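Long-range contacts in N-acetyltransferase family protein (Bacillus anthracis, PDB 3LNB), which transfers the acetyl group of acetyl-coenzyme A to arylamines, and in this way inactivates the sulfonamide drug sulfamethoxazole: residues I65-N70 and T252-N257; L160-V165 and S174-Y179; T256-I261 and T271-K276; I261-K266 and E292-T297. The protein carries 1 engineered substitution. All coordinates share one frame; numbering follows the deposited sequence.

Contact 1 (I65-N70 and T252-N257). Engineered in segment 65-70: F68 (natural residue Tyr). With COA (coenzyme A), chain B.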
# COMPACT_ATOMS: atom_id res chain seq x y z
N ILE A 65 -6.42 2.84 8.76
CA ILE A 65 -6.21 1.82 9.78
C ILE A 65 -5.01 0.89 9.62
O ILE A 65 -4.28 0.64 10.58
CB ILE A 65 -7.50 0.96 9.91
CG1 ILE A 65 -8.65 1.86 10.38
CG2 ILE A 65 -7.28 -0.20 10.87
CD1 ILE A 65 -10.02 1.23 10.29
N LEU A 66 -4.80 0.37 8.42
CA LEU A 66 -3.67 -0.53 8.17
C LEU A 66 -2.38 0.24 7.94
O LEU A 66 -2.17 0.82 6.87
CB LEU A 66 -3.97 -1.42 6.96
CG LEU A 66 -5.14 -2.39 7.12
CD1 LEU A 66 -5.31 -3.18 5.83
CD2 LEU A 66 -4.88 -3.33 8.30
N PRO A 67 -1.48 0.26 8.94
CA PRO A 67 -0.21 0.99 8.80
C PRO A 67 0.70 0.39 7.74
O PRO A 67 0.72 -0.83 7.53
CB PRO A 67 0.42 0.86 10.19
CG PRO A 67 -0.75 0.56 11.10
CD PRO A 67 -1.57 -0.37 10.26
N PHE A 68 1.44 1.26 7.06
CA PHE A 68 2.41 0.84 6.05
C PHE A 68 3.68 0.68 6.88
O PHE A 68 4.19 1.67 7.41
CB PHE A 68 2.59 1.94 4.99
CG PHE A 68 3.70 1.67 4.01
CD1 PHE A 68 3.46 0.94 2.85
CD2 PHE A 68 4.98 2.16 4.25
CE1 PHE A 68 4.49 0.70 1.94
CE2 PHE A 68 6.02 1.93 3.35
CZ PHE A 68 5.77 1.19 2.19
N GLU A 69 4.18 -0.55 7.01
CA GLU A 69 5.38 -0.77 7.81
C GLU A 69 6.23 -1.96 7.39
O GLU A 69 5.75 -2.87 6.71
CB GLU A 69 5.00 -0.90 9.30
CG GLU A 69 3.85 -1.87 9.60
CD GLU A 69 4.31 -3.21 10.18
OE1 GLU A 69 3.46 -3.94 10.72
OE2 GLU A 69 5.52 -3.53 10.08
N ASN A 70 7.49 -1.93 7.81
CA ASN A 70 8.48 -2.95 7.49
C ASN A 70 9.12 -3.51 8.77
O ASN A 70 10.26 -3.99 8.73
CB ASN A 70 9.59 -2.32 6.66
CG ASN A 70 10.44 -1.36 7.48
OD1 ASN A 70 9.98 -0.81 8.49
ND2 ASN A 70 11.68 -1.14 7.06
N THR A 252 7.07 3.37 9.56
CA THR A 252 5.67 3.07 9.83
C THR A 252 4.94 4.35 9.46
O THR A 252 5.27 5.44 9.95
CB THR A 252 5.42 2.73 11.33
OG1 THR A 252 6.17 1.56 11.68
CG2 THR A 252 3.94 2.45 11.57
N CYS A 253 3.97 4.21 8.56
CA CYS A 253 3.20 5.35 8.07
C CYS A 253 1.71 5.03 8.02
O CYS A 253 1.31 3.89 7.80
CB CYS A 253 3.68 5.74 6.67
SG CYS A 253 2.71 7.04 5.87
N LYS A 254 0.89 6.06 8.21
CA LYS A 254 -0.55 5.89 8.19
C LYS A 254 -1.21 7.23 7.90
O LYS A 254 -0.66 8.29 8.21
CB LYS A 254 -1.03 5.35 9.54
CG LYS A 254 -2.51 5.00 9.59
CD LYS A 254 -2.90 4.36 10.93
CE LYS A 254 -2.88 5.36 12.06
NZ LYS A 254 -3.93 6.40 11.90
N LEU A 255 -2.38 7.17 7.30
CA LEU A 255 -3.14 8.37 6.98
C LEU A 255 -3.92 8.80 8.21
O LEU A 255 -4.22 7.99 9.08
CB LEU A 255 -4.12 8.10 5.85
CG LEU A 255 -3.62 8.20 4.42
CD1 LEU A 255 -2.26 7.55 4.27
CD2 LEU A 255 -4.64 7.56 3.51
N THR A 256 -4.24 10.09 8.27
CA THR A 256 -5.01 10.66 9.36
C THR A 256 -6.06 11.56 8.70
O THR A 256 -6.00 11.80 7.50
CB THR A 256 -4.15 11.54 10.29
OG1 THR A 256 -3.59 12.62 9.54
CG2 THR A 256 -3.04 10.72 10.91
N ASN A 257 -7.01 12.04 9.49
CA ASN A 257 -8.02 12.90 8.92
C ASN A 257 -7.46 14.23 8.42
O ASN A 257 -8.05 14.86 7.55
CB ASN A 257 -9.13 13.14 9.94
CG ASN A 257 -9.92 11.88 10.22
OD1 ASN A 257 -10.52 11.30 9.31
ND2 ASN A 257 -9.92 11.45 11.47
N1A COA B . 11.86 3.02 3.57
C2A COA B . 12.27 3.36 4.78
N3A COA B . 12.24 4.61 5.20
C4A COA B . 11.78 5.59 4.40
C5A COA B . 11.35 5.27 3.12
C6A COA B . 11.40 3.94 2.71
N6A COA B . 10.98 3.58 1.50
N7A COA B . 10.95 6.39 2.54
C8A COA B . 11.11 7.38 3.42
N9A COA B . 11.62 6.89 4.55
C1B COA B . 11.84 7.67 5.80
C2B COA B . 12.78 8.85 5.62
O2B COA B . 14.14 8.40 5.66
C3B COA B . 12.45 9.66 6.87
O3B COA B . 13.27 9.26 7.97
P3B COA B . 13.70 10.37 9.06
O7A COA B . 12.56 11.21 9.48
O8A COA B . 14.36 9.56 10.29
O9A COA B . 14.88 11.22 8.37
C4B COA B . 10.98 9.30 7.15
O4B COA B . 10.61 8.32 6.16
C5B COA B . 10.07 10.52 6.98
O5B COA B . 10.14 11.00 5.64
P1A COA B . 9.44 12.40 5.27
O1A COA B . 9.51 12.52 3.66
O2A COA B . 10.11 13.54 5.94
O3A COA B . 7.90 12.26 5.70
P2A COA B . 6.78 11.50 4.83
O4A COA B . 6.12 12.62 3.89
O5A COA B . 5.78 10.87 5.72
O6A COA B . 7.52 10.45 3.86
CBP COA B . 6.78 8.15 3.40
CCP COA B . 7.68 9.07 4.22
CDP COA B . 5.32 8.38 3.79
CEP COA B . 7.16 6.69 3.69
CAP COA B . 6.97 8.43 1.91
OAP COA B . 8.35 8.26 1.57
C9P COA B . 6.14 7.47 1.05
O9P COA B . 4.92 7.58 0.97
N8P COA B . 6.86 6.55 0.40
C7P COA B . 6.26 5.55 -0.49
C6P COA B . 6.90 4.18 -0.27
C5P COA B . 6.61 3.23 -1.43
O5P COA B . 7.17 3.38 -2.52
N4P COA B . 5.74 2.25 -1.18
C3P COA B . 5.36 1.28 -2.22
C2P COA B . 6.43 0.20 -2.37
S1P COA B . 6.56 -0.95 -0.95

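Contact 2 (L160-V165 and S174-Y179). With FMT (formic acid), chain C.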
# COMPACT_ATOMS: atom_id res chain seq x y z
N LEU A 160 -1.57 7.38 -1.44
CA LEU A 160 -2.73 6.53 -1.66
C LEU A 160 -3.83 7.24 -2.46
O LEU A 160 -4.30 8.31 -2.06
CB LEU A 160 -3.29 6.07 -0.31
CG LEU A 160 -2.34 5.24 0.55
CD1 LEU A 160 -2.97 5.01 1.92
CD2 LEU A 160 -2.05 3.91 -0.14
N PRO A 161 -4.24 6.66 -3.59
CA PRO A 161 -5.30 7.28 -4.41
C PRO A 161 -6.65 7.28 -3.70
O PRO A 161 -7.44 8.21 -3.86
CB PRO A 161 -5.30 6.42 -5.67
CG PRO A 161 -3.87 5.99 -5.77
CD PRO A 161 -3.56 5.60 -4.35
N LEU A 162 -6.91 6.23 -2.92
CA LEU A 162 -8.15 6.09 -2.17
C LEU A 162 -9.40 5.94 -3.05
O LEU A 162 -10.53 6.11 -2.59
CB LEU A 162 -8.32 7.27 -1.21
CG LEU A 162 -7.17 7.48 -0.22
CD1 LEU A 162 -7.51 8.65 0.70
CD2 LEU A 162 -6.92 6.21 0.60
N HIS A 163 -9.18 5.63 -4.33
CA HIS A 163 -10.24 5.42 -5.32
C HIS A 163 -9.63 4.62 -6.46
O HIS A 163 -8.43 4.70 -6.71
CB HIS A 163 -10.74 6.74 -5.94
CG HIS A 163 -11.23 7.74 -4.95
ND1 HIS A 163 -12.47 7.66 -4.35
CD2 HIS A 163 -10.64 8.86 -4.45
CE1 HIS A 163 -12.62 8.68 -3.52
NE2 HIS A 163 -11.53 9.42 -3.57
N PRO A 164 -10.44 3.81 -7.16
CA PRO A 164 -9.85 3.06 -8.27
C PRO A 164 -9.37 4.11 -9.27
O PRO A 164 -10.03 5.13 -9.45
CB PRO A 164 -11.04 2.27 -8.82
CG PRO A 164 -11.86 2.02 -7.60
CD PRO A 164 -11.81 3.34 -6.87
N VAL A 165 -8.22 3.88 -9.90
CA VAL A 165 -7.71 4.84 -10.88
C VAL A 165 -7.92 4.23 -12.27
O VAL A 165 -7.30 3.23 -12.62
CB VAL A 165 -6.21 5.12 -10.64
CG1 VAL A 165 -5.76 6.29 -11.51
CG2 VAL A 165 -5.97 5.43 -9.16
N SER A 174 -7.62 12.97 -4.08
CA SER A 174 -7.94 12.60 -2.72
C SER A 174 -7.16 13.54 -1.82
O SER A 174 -6.51 14.46 -2.31
CB SER A 174 -7.55 11.14 -2.44
OG SER A 174 -6.14 10.97 -2.43
N GLN A 175 -7.23 13.33 -0.52
CA GLN A 175 -6.51 14.19 0.40
C GLN A 175 -4.99 14.03 0.25
O GLN A 175 -4.23 14.88 0.69
CB GLN A 175 -6.92 13.88 1.84
CG GLN A 175 -6.55 12.48 2.31
CD GLN A 175 -6.88 12.26 3.78
OE1 GLN A 175 -8.04 12.32 4.18
NE2 GLN A 175 -5.85 12.00 4.58
N THR A 176 -4.54 12.95 -0.38
CA THR A 176 -3.11 12.75 -0.52
C THR A 176 -2.52 13.38 -1.78
O THR A 176 -1.30 13.50 -1.91
CB THR A 176 -2.74 11.25 -0.51
OG1 THR A 176 -3.16 10.65 -1.75
CG2 THR A 176 -3.43 10.53 0.66
N GLY A 177 -3.39 13.78 -2.71
CA GLY A 177 -2.92 14.38 -3.94
C GLY A 177 -3.77 13.97 -5.13
O GLY A 177 -4.91 13.53 -4.97
N GLU A 178 -3.21 14.12 -6.33
CA GLU A 178 -3.91 13.75 -7.55
C GLU A 178 -3.18 12.63 -8.26
O GLU A 178 -1.95 12.56 -8.22
CB GLU A 178 -4.01 14.95 -8.49
CG GLU A 178 -4.62 16.20 -7.86
CD GLU A 178 -5.09 17.18 -8.92
OE1 GLU A 178 -4.27 17.58 -9.78
OE2 GLU A 178 -6.28 17.55 -8.90
N TYR A 179 -3.93 11.75 -8.93
CA TYR A 179 -3.33 10.62 -9.64
C TYR A 179 -4.01 10.32 -10.98
O TYR A 179 -5.20 10.57 -11.15
CB TYR A 179 -3.40 9.36 -8.77
CG TYR A 179 -2.89 9.57 -7.36
CD1 TYR A 179 -3.72 10.10 -6.38
CD2 TYR A 179 -1.58 9.26 -7.02
CE1 TYR A 179 -3.26 10.33 -5.08
CE2 TYR A 179 -1.10 9.48 -5.74
CZ TYR A 179 -1.94 10.01 -4.77
OH TYR A 179 -1.46 10.25 -3.50
C FMT C . -10.59 11.09 -0.53
O1 FMT C . -11.04 11.49 -1.59
O2 FMT C . -9.70 11.84 0.14

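Contact 3 (T256-I261 and T271-K276). With COA (coenzyme A), chain B.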
# COMPACT_ATOMS: atom_id res chain seq x y z
N THR A 256 -4.24 10.09 8.27
CA THR A 256 -5.01 10.66 9.36
C THR A 256 -6.06 11.56 8.70
O THR A 256 -6.00 11.80 7.50
CB THR A 256 -4.15 11.54 10.29
OG1 THR A 256 -3.59 12.62 9.54
CG2 THR A 256 -3.04 10.72 10.91
N ASN A 257 -7.01 12.04 9.49
CA ASN A 257 -8.02 12.90 8.92
C ASN A 257 -7.46 14.23 8.42
O ASN A 257 -8.05 14.86 7.55
CB ASN A 257 -9.13 13.14 9.94
CG ASN A 257 -9.92 11.88 10.22
OD1 ASN A 257 -10.52 11.30 9.31
ND2 ASN A 257 -9.92 11.45 11.47
N TYR A 258 -6.30 14.63 8.93
CA TYR A 258 -5.69 15.89 8.52
C TYR A 258 -4.36 15.76 7.77
O TYR A 258 -3.67 16.76 7.55
CB TYR A 258 -5.51 16.78 9.75
CG TYR A 258 -6.81 17.07 10.46
CD1 TYR A 258 -7.85 17.74 9.81
CD2 TYR A 258 -7.02 16.65 11.77
CE1 TYR A 258 -9.06 17.98 10.45
CE2 TYR A 258 -8.24 16.88 12.42
CZ TYR A 258 -9.25 17.55 11.75
OH TYR A 258 -10.46 17.77 12.37
N GLY A 259 -4.02 14.54 7.36
CA GLY A 259 -2.78 14.32 6.63
C GLY A 259 -2.32 12.88 6.78
O GLY A 259 -3.06 11.95 6.48
N HIS A 260 -1.08 12.72 7.24
CA HIS A 260 -0.50 11.40 7.49
C HIS A 260 0.65 11.52 8.48
O HIS A 260 1.16 12.61 8.73
CB HIS A 260 -0.01 10.72 6.19
CG HIS A 260 1.16 11.40 5.55
ND1 HIS A 260 1.03 12.52 4.76
CD2 HIS A 260 2.48 11.10 5.57
CE1 HIS A 260 2.22 12.88 4.31
NE2 HIS A 260 3.12 12.04 4.79
N ILE A 261 1.04 10.40 9.07
CA ILE A 261 2.12 10.38 10.04
C ILE A 261 3.12 9.29 9.72
O ILE A 261 2.75 8.21 9.23
CB ILE A 261 1.58 10.17 11.48
CG1 ILE A 261 0.60 8.99 11.50
CG2 ILE A 261 0.87 11.44 11.96
CD1 ILE A 261 0.17 8.57 12.90
N THR A 271 2.37 15.26 9.30
CA THR A 271 1.85 16.14 8.26
C THR A 271 0.44 16.43 8.76
O THR A 271 -0.43 15.56 8.75
CB THR A 271 1.81 15.42 6.91
OG1 THR A 271 3.12 14.95 6.59
CG2 THR A 271 1.33 16.37 5.82
N PHE A 272 0.23 17.67 9.18
CA PHE A 272 -1.05 18.05 9.78
C PHE A 272 -1.59 19.40 9.31
O PHE A 272 -0.97 20.44 9.51
CB PHE A 272 -0.83 18.05 11.30
CG PHE A 272 -2.04 18.39 12.11
CD1 PHE A 272 -2.32 19.71 12.45
CD2 PHE A 272 -2.88 17.38 12.58
CE1 PHE A 272 -3.42 20.02 13.26
CE2 PHE A 272 -3.97 17.67 13.38
CZ PHE A 272 -4.24 19.00 13.72
N LYS A 273 -2.77 19.36 8.68
CA LYS A 273 -3.43 20.55 8.16
C LYS A 273 -2.47 21.48 7.44
O LYS A 273 -2.38 22.66 7.76
CB LYS A 273 -4.11 21.33 9.29
CG LYS A 273 -5.32 20.64 9.88
CD LYS A 273 -5.87 21.40 11.08
CE LYS A 273 -7.06 20.66 11.68
NZ LYS A 273 -7.44 21.21 13.00
N GLY A 274 -1.74 20.93 6.47
CA GLY A 274 -0.81 21.74 5.71
C GLY A 274 0.58 21.86 6.28
O GLY A 274 1.51 22.21 5.55
N THR A 275 0.75 21.57 7.57
CA THR A 275 2.07 21.68 8.18
C THR A 275 2.78 20.33 8.18
O THR A 275 2.15 19.28 8.15
CB THR A 275 1.98 22.21 9.64
OG1 THR A 275 1.53 21.17 10.51
CG2 THR A 275 1.00 23.38 9.72
N LYS A 276 4.10 20.38 8.20
CA LYS A 276 4.89 19.16 8.20
C LYS A 276 6.06 19.35 9.16
O LYS A 276 6.97 20.13 8.91
CB LYS A 276 5.39 18.86 6.79
CG LYS A 276 6.09 17.51 6.66
CD LYS A 276 6.57 17.32 5.23
CE LYS A 276 5.52 16.64 4.37
NZ LYS A 276 5.58 15.16 4.54
N1A COA B . 11.86 3.02 3.57
C2A COA B . 12.27 3.36 4.78
N3A COA B . 12.24 4.61 5.20
C4A COA B . 11.78 5.59 4.40
C5A COA B . 11.35 5.27 3.12
C6A COA B . 11.40 3.94 2.71
N6A COA B . 10.98 3.58 1.50
N7A COA B . 10.95 6.39 2.54
C8A COA B . 11.11 7.38 3.42
N9A COA B . 11.62 6.89 4.55
C1B COA B . 11.84 7.67 5.80
C2B COA B . 12.78 8.85 5.62
O2B COA B . 14.14 8.40 5.66
C3B COA B . 12.45 9.66 6.87
O3B COA B . 13.27 9.26 7.97
P3B COA B . 13.70 10.37 9.06
O7A COA B . 12.56 11.21 9.48
O8A COA B . 14.36 9.56 10.29
O9A COA B . 14.88 11.22 8.37
C4B COA B . 10.98 9.30 7.15
O4B COA B . 10.61 8.32 6.16
C5B COA B . 10.07 10.52 6.98
O5B COA B . 10.14 11.00 5.64
P1A COA B . 9.44 12.40 5.27
O1A COA B . 9.51 12.52 3.66
O2A COA B . 10.11 13.54 5.94
O3A COA B . 7.90 12.26 5.70
P2A COA B . 6.78 11.50 4.83
O4A COA B . 6.12 12.62 3.89
O5A COA B . 5.78 10.87 5.72
O6A COA B . 7.52 10.45 3.86
CBP COA B . 6.78 8.15 3.40
CCP COA B . 7.68 9.07 4.22
CDP COA B . 5.32 8.38 3.79
CEP COA B . 7.16 6.69 3.69
CAP COA B . 6.97 8.43 1.91
OAP COA B . 8.35 8.26 1.57
C9P COA B . 6.14 7.47 1.05
O9P COA B . 4.92 7.58 0.97
N8P COA B . 6.86 6.55 0.40
C7P COA B . 6.26 5.55 -0.49
C6P COA B . 6.90 4.18 -0.27
C5P COA B . 6.61 3.23 -1.43
O5P COA B . 7.17 3.38 -2.52
N4P COA B . 5.74 2.25 -1.18
C3P COA B . 5.36 1.28 -2.22
C2P COA B . 6.43 0.20 -2.37
S1P COA B . 6.56 -0.95 -0.95
O HOH W 1 -2.08 14.41 10.49
O HOH W 2 -2.13 18.33 5.85

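Contact 4 (I261-K266 and E292-T297). With COA (coenzyme A), chain B.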
# COMPACT_ATOMS: atom_id res chain seq x y z
N ILE A 261 1.04 10.40 9.07
CA ILE A 261 2.12 10.38 10.04
C ILE A 261 3.12 9.29 9.72
O ILE A 261 2.75 8.21 9.23
CB ILE A 261 1.58 10.17 11.48
CG1 ILE A 261 0.60 8.99 11.50
CG2 ILE A 261 0.87 11.44 11.96
CD1 ILE A 261 0.17 8.57 12.90
N SER A 262 4.39 9.58 9.99
CA SER A 262 5.48 8.65 9.73
C SER A 262 6.42 8.57 10.93
O SER A 262 6.77 9.57 11.55
CB SER A 262 6.25 9.07 8.48
OG SER A 262 5.43 8.94 7.33
N LEU A 263 6.84 7.35 11.24
CA LEU A 263 7.72 7.11 12.36
C LEU A 263 8.90 6.22 12.00
O LEU A 263 8.72 5.14 11.46
CB LEU A 263 6.93 6.46 13.50
CG LEU A 263 7.73 6.05 14.74
CD1 LEU A 263 8.10 7.30 15.53
CD2 LEU A 263 6.90 5.09 15.59
N THR A 264 10.10 6.70 12.30
CA THR A 264 11.32 5.93 12.07
C THR A 264 11.94 5.70 13.44
O THR A 264 11.37 6.11 14.45
CB THR A 264 12.32 6.69 11.18
OG1 THR A 264 12.78 7.86 11.86
CG2 THR A 264 11.67 7.10 9.88
N ASN A 265 13.09 5.04 13.50
CA ASN A 265 13.74 4.81 14.78
C ASN A 265 14.25 6.14 15.34
O ASN A 265 14.33 6.31 16.55
CB ASN A 265 14.93 3.86 14.63
CG ASN A 265 14.50 2.44 14.29
OD1 ASN A 265 13.63 1.88 14.96
ND2 ASN A 265 15.12 1.85 13.27
N LYS A 266 14.56 7.07 14.44
CA LYS A 266 15.11 8.37 14.81
C LYS A 266 14.14 9.55 14.89
O LYS A 266 14.30 10.43 15.74
CB LYS A 266 16.22 8.75 13.82
CG LYS A 266 17.22 7.65 13.53
CD LYS A 266 18.00 7.25 14.77
CE LYS A 266 19.08 6.23 14.42
NZ LYS A 266 19.82 5.79 15.64
N GLU A 292 0.28 4.15 20.55
CA GLU A 292 -0.73 5.19 20.55
C GLU A 292 -1.15 5.77 19.21
O GLU A 292 -2.32 6.09 19.01
CB GLU A 292 -0.29 6.34 21.46
CG GLU A 292 0.22 5.88 22.82
CD GLU A 292 0.13 6.95 23.88
OE1 GLU A 292 0.45 8.13 23.59
OE2 GLU A 292 -0.25 6.61 25.03
N SER A 293 -0.20 5.92 18.28
CA SER A 293 -0.56 6.50 17.00
C SER A 293 -0.87 5.48 15.90
O SER A 293 -1.64 5.77 14.99
CB SER A 293 0.55 7.45 16.52
OG SER A 293 0.72 8.53 17.43
N PHE A 294 -0.28 4.29 15.99
CA PHE A 294 -0.49 3.28 14.97
C PHE A 294 -1.20 2.01 15.40
O PHE A 294 -1.48 1.14 14.58
CB PHE A 294 0.84 2.90 14.33
CG PHE A 294 1.54 4.04 13.65
CD1 PHE A 294 2.54 4.75 14.30
CD2 PHE A 294 1.19 4.40 12.35
CE1 PHE A 294 3.18 5.81 13.68
CE2 PHE A 294 1.82 5.45 11.72
CZ PHE A 294 2.82 6.16 12.38
N GLY A 295 -1.47 1.88 16.70
CA GLY A 295 -2.15 0.69 17.17
C GLY A 295 -1.31 -0.57 17.07
O GLY A 295 -1.82 -1.69 17.08
N ILE A 296 0.00 -0.40 16.95
CA ILE A 296 0.87 -1.57 16.87
C ILE A 296 1.46 -1.87 18.24
O ILE A 296 2.16 -1.04 18.83
CB ILE A 296 2.00 -1.34 15.84
CG1 ILE A 296 1.40 -1.28 14.43
CG2 ILE A 296 3.03 -2.46 15.97
CD1 ILE A 296 2.42 -1.12 13.31
N THR A 297 1.17 -3.07 18.74
CA THR A 297 1.63 -3.50 20.06
C THR A 297 2.28 -4.89 20.04
O THR A 297 2.69 -5.38 18.98
CB THR A 297 0.47 -3.55 21.07
OG1 THR A 297 -0.22 -2.29 21.09
CG2 THR A 297 1.00 -3.84 22.46
N1A COA B . 11.86 3.02 3.57
C2A COA B . 12.27 3.36 4.78
N3A COA B . 12.24 4.61 5.20
C4A COA B . 11.78 5.59 4.40
C5A COA B . 11.35 5.27 3.12
C6A COA B . 11.40 3.94 2.71
N6A COA B . 10.98 3.58 1.50
N7A COA B . 10.95 6.39 2.54
C8A COA B . 11.11 7.38 3.42
N9A COA B . 11.62 6.89 4.55
C1B COA B . 11.84 7.67 5.80
C2B COA B . 12.78 8.85 5.62
O2B COA B . 14.14 8.40 5.66
C3B COA B . 12.45 9.66 6.87
O3B COA B . 13.27 9.26 7.97
P3B COA B . 13.70 10.37 9.06
O7A COA B . 12.56 11.21 9.48
O8A COA B . 14.36 9.56 10.29
O9A COA B . 14.88 11.22 8.37
C4B COA B . 10.98 9.30 7.15
O4B COA B . 10.61 8.32 6.16
C5B COA B . 10.07 10.52 6.98
O5B COA B . 10.14 11.00 5.64
P1A COA B . 9.44 12.40 5.27
O1A COA B . 9.51 12.52 3.66
O2A COA B . 10.11 13.54 5.94
O3A COA B . 7.90 12.26 5.70
P2A COA B . 6.78 11.50 4.83
O4A COA B . 6.12 12.62 3.89
O5A COA B . 5.78 10.87 5.72
O6A COA B . 7.52 10.45 3.86
CBP COA B . 6.78 8.15 3.40
CCP COA B . 7.68 9.07 4.22
CDP COA B . 5.32 8.38 3.79
CEP COA B . 7.16 6.69 3.69
CAP COA B . 6.97 8.43 1.91
OAP COA B . 8.35 8.26 1.57
C9P COA B . 6.14 7.47 1.05
O9P COA B . 4.92 7.58 0.97
N8P COA B . 6.86 6.55 0.40
C7P COA B . 6.26 5.55 -0.49
C6P COA B . 6.90 4.18 -0.27
C5P COA B . 6.61 3.23 -1.43
O5P COA B . 7.17 3.38 -2.52
N4P COA B . 5.74 2.25 -1.18
C3P COA B . 5.36 1.28 -2.22
C2P COA B . 6.43 0.20 -2.37
S1P COA B . 6.56 -0.95 -0.95

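Contact 1 (I65-N70 and T252-N257)
F68 and C253 pair in an antiparallel beta bridge that adds the two-residue strand 68-69 to the edge of the five-stranded sheet. Two backbone hydrogen bonds close this pair. F68 N gives to C253 O at 2.7 Å. C253 N returns a bond to F68 O at 2.8 Å. CA-H...O contacts flank them. One runs from T252 CA to F68 O at 3.2 Å, the other from P67 CA to C253 O.

Side-chain contacts split between the two faces. On the face of E69 and T252, a non-hydrogen-bonded pair, E69 CB sits 3.6 Å from T252 OG1. T252 CG2 reaches on to P67 CB. The carboxylate of E69 turns away to R95, G96 and L71. Further back, the methylenes of K254 pass by the carbonyl of I65, with K254 CD 4.0 Å from I65 O.

The other face belongs to coenzyme A. Here F68 CB and C253 CB make an apolar contact at 4.3 Å. F68 is an engineered residue, tyrosine in the natural sequence. Its CG is anti to the backbone N (chi1 172°), which carries the ring off the strand to the pantetheine arm. C253 SG, also anti to its N, meets the methyl carbon CDP of coenzyme A at 3.6 Å. The coenzyme A thiol S1P lies in the plane of the F68 ring, at its edge, while F68 CZ is 3.5 Å from coenzyme A N4P.

Contact 2 (L160-V165 and S174-Y179)
T176 OG1 gives a 2.6 Å hydrogen bond to L160 O, joining the loop 160-165 to the type I beta turn S174-G177 that leads into strand 177-182. The hydroxyl sits between the threonine's own backbone N and carbonyl carbon (chi1 72°), which places it on L160 O. It comes from above the carbonyl plane, 43° out of it. S174 OG makes a weak second bond to L160 O, at 3.3 Å. P161 lies over the Y179 ring, the two side chains crossing at about a right angle. P161 CG stands over the ring centre, 4.1 Å from the centroid, in a CH-pi contact. L162 CD1 packs on S174 CB at 4.0 Å.

Next come the groups around this shell. S174 OG also accepts from T176 N at 3.3 Å, an ST turn. The Y179 hydroxyl lies close to T176 OG1, which is in the plane of the ring at its edge. L193 and M195 of the neighbouring strand pack on Y179.

At the outer side a formic acid molecule, probably from the crystallisation liquor, bridges the segments. Q175 N binds its O2 at 3.0 Å. H163 ND1 is hydrogen-bonded to D56. Two such partners would be consistent with a doubly protonated ring, since H163 NE2 gives to formic acid O1 in the ring plane, at 2.9 Å and 162°.

Contact 3 (T256-I261 and T271-K276)
K273 lies alongside Y258, pointing the same way, and covers one face of its ring. K273 CE stands over the ring centre, 3.5 Å from the centroid, and NZ follows at 4.4 Å as a cation-pi contact. The lysine is extended beyond CG, which lets its methylenes run along the tyrosine. F272 flanks Y258 as well, with F272 CE2 3.6 Å from Y258 CD2. Those two rings are oblique, their planes at 67°. K273 CG also sits over the rim of the F272 ring.

These groups gather where strands 259-263 and 267-272 pair in an antiparallel hairpin. The type I turn T256-G259 and the type I' turn F272-T275 meet at its open end, away from its own connecting loop. K273 N bonds Y258 O, and H260 and T271 exchange two backbone bonds. One water bridges T256 OG1 and T271 O; another links Y258 O to G274 N.

T271 lies over one face of the H260 imidazole. T271 CB makes a CH-pi contact, 3.9 Å from the centroid. T271 OG1 is 3.2 Å from H260 CE1, offset toward the rim. The pyrophosphate of coenzyme A is met at the ring edge, where H260 NE2 gives to coenzyme A O4A at 3.2 Å and 165°. K276 bends at its last two torsions, which brings NZ to T271 OG1 and within 2.7 Å of coenzyme A O4A.

Contact 4 (I261-K266 and E292-T297)
I261 and F294 meet from opposite directions, joining strand 259-263 to the last turn of helix 283-294. The helix packs here against one face of the sheet. I261 CB points at the helix. CG1 leaves it between the backbone N and the carbonyl carbon (chi1 49°) and comes within 3.7 Å of F294 CZ. CD1 continues the extended chain over one face of the ring, 4.0 Å from its centroid in a CH-pi contact. The same I261 CD1 methyl touches S293 CB at 3.8 Å. L263, two residues on and facing the same way, sets its CB 3.8 Å from F294 CE1. T252 and K254 of the adjacent strand also pack on F294, and S293 OG is hydrogen-bonded to Y268 OH.

Strand alternation turns S262 to the opposite face, where coenzyme A lies. S262 OG gives a 2.5 Å hydrogen bond to the pyrophosphate oxygen O5A of coenzyme A. T264 OG1 is 2.8 Å from O8A of its 3'-phosphate.

The side-chain contact between strand and helix is apolar, carbon on carbon. It rests on van der Waals and CH-pi packing, with no polar side-chain group to satisfy between I261, L263 and F294, while S262 and T264 of the same segment turn to the cofactor.

Contacts 1, 3 and 4 lie on one five-stranded sheet, and all three touch coenzyme A. Contact 1 meets the pantetheine arm and contact 3 the pyrophosphate; contact 4 reaches the pyrophosphate and the 3'-phosphate. Strands 252-256 and 259-263 join them: K254 O and I261 N are 2.8 Å apart, as are T252 O and L263 N. The centres of contacts 1 and 4 are about 8 Å apart. Contact 2 stands about 23 Å from contact 4 between centres, with nearest atoms about 8 Å apart, but Q175 NE2 reaches T256 O at 2.9 Å, and L160 packs on L255. F68 and P161 lie near C99, H138 and D153, which are consistent with the Cys-His-Asp triad of this enzyme family.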